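Local coordinates for protein BsaWI endonuclease (Geobacillus stearothermophilus, PDB 4ZSF) that probably cuts DNA as a metal-dependent restriction endonuclease of the PD-(D/E)XK nuclease superfamily, at residues M180-M183 and W188-A191. Residues are numbered along the deposited sequence; the frame is centred on the assembly and turned at random.
Sequences MKAM and WSVA
S189 lays its CB against the side chains of A182 and M183, two consecutive residues near the end of helix 172-184. The closer of the two is M183, whose CG lies 3.7 Å from CB of S189. The methyl of A182 sits equally close to both side-chain atoms of the serine, its CB 4.0 Å from CB and OG of S189. All of this is van der Waals contact; no hydrogen bond joins the two segments. Both S189 and A182 aim their CB atoms at the opposite segment, while the CB of M183 points along the flank and its CG makes the contact, set by the first torsion (chi1 -62°) beside its own backbone N, anti to the carbonyl carbon. Beyond CG the thioether bends at chi3, and the side chain goes on to touch H221 and Y265. The segments belong to a beta-alpha-beta unit, strand 155-165, helix 172-184 and strand 188-193, in which the helix connects two parallel neighbours of the central mixed sheet of this PD-(D/E)XK nuclease. S189 is where the strand meets the end of the helix that precedes it, and its CA comes within 6.1 Å of that of M183. Its hydroxyl stands anti to the backbone N (chi1 -180°) and hydrogen-bonds with OG of S179, one turn before M183 on helix 172-184, so a polar link accompanies the apolar overlap at this buried position. W188 and V190 turn to the other face of the sheet, where both side chains pack against helix 243-258.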
# COMPACT_ATOMS: atom_id res chain seq x y z
N MET A 180 -17.17 11.97 0.68
CA MET A 180 -18.64 12.04 0.39
C MET A 180 -19.46 11.46 1.54
O MET A 180 -20.56 11.94 1.86
CB MET A 180 -18.95 11.34 -0.94
CG MET A 180 -18.36 12.24 -2.09
SD MET A 180 -18.58 11.58 -3.72
CE MET A 180 -20.28 12.08 -4.07
N LYS A 181 -18.90 10.42 2.19
CA LYS A 181 -19.55 9.92 3.39
C LYS A 181 -19.58 10.96 4.53
O LYS A 181 -20.59 11.01 5.28
CB LYS A 181 -18.86 8.62 3.85
CG LYS A 181 -19.12 7.43 2.88
CD LYS A 181 -20.60 7.31 2.64
CE LYS A 181 -21.02 5.97 2.04
NZ LYS A 181 -22.51 5.78 2.28
N ALA A 182 -18.51 11.77 4.69
CA ALA A 182 -18.48 12.82 5.70
C ALA A 182 -19.55 13.87 5.38
O ALA A 182 -20.25 14.35 6.28
CB ALA A 182 -17.08 13.47 5.77
N MET A 183 -19.72 14.19 4.09
CA MET A 183 -20.78 15.16 3.70
C MET A 183 -22.15 14.55 3.98
O MET A 183 -23.05 15.27 4.42
CB MET A 183 -20.64 15.56 2.20
CG MET A 183 -19.29 16.27 1.95
SD MET A 183 -19.23 17.13 0.37
CE MET A 183 -19.20 15.73 -0.75
N TRP A 188 -18.50 19.40 7.48
CA TRP A 188 -17.70 20.08 6.43
C TRP A 188 -16.61 19.14 6.00
O TRP A 188 -15.91 18.60 6.85
CB TRP A 188 -17.11 21.33 7.04
CG TRP A 188 -16.49 22.28 6.07
CD1 TRP A 188 -16.96 22.64 4.82
CD2 TRP A 188 -15.30 23.04 6.31
NE1 TRP A 188 -16.11 23.61 4.30
CE2 TRP A 188 -15.10 23.86 5.19
CE3 TRP A 188 -14.38 23.11 7.39
CZ2 TRP A 188 -14.01 24.77 5.11
CZ3 TRP A 188 -13.32 23.99 7.31
CH2 TRP A 188 -13.12 24.78 6.16
N SER A 189 -16.44 18.93 4.70
CA SER A 189 -15.44 17.96 4.27
C SER A 189 -14.53 18.62 3.25
O SER A 189 -14.97 18.99 2.16
CB SER A 189 -16.08 16.69 3.67
OG SER A 189 -15.06 15.79 3.28
N VAL A 190 -13.27 18.81 3.61
CA VAL A 190 -12.40 19.52 2.67
C VAL A 190 -11.06 18.86 2.49
O VAL A 190 -10.70 17.93 3.23
CB VAL A 190 -12.17 21.01 3.11
CG1 VAL A 190 -13.50 21.78 3.08
CG2 VAL A 190 -11.53 21.05 4.50
N ALA A 191 -10.32 19.32 1.47
CA ALA A 191 -8.98 18.76 1.24
C ALA A 191 -8.02 19.91 1.08
O ALA A 191 -8.41 20.96 0.52
CB ALA A 191 -8.97 17.93 0.03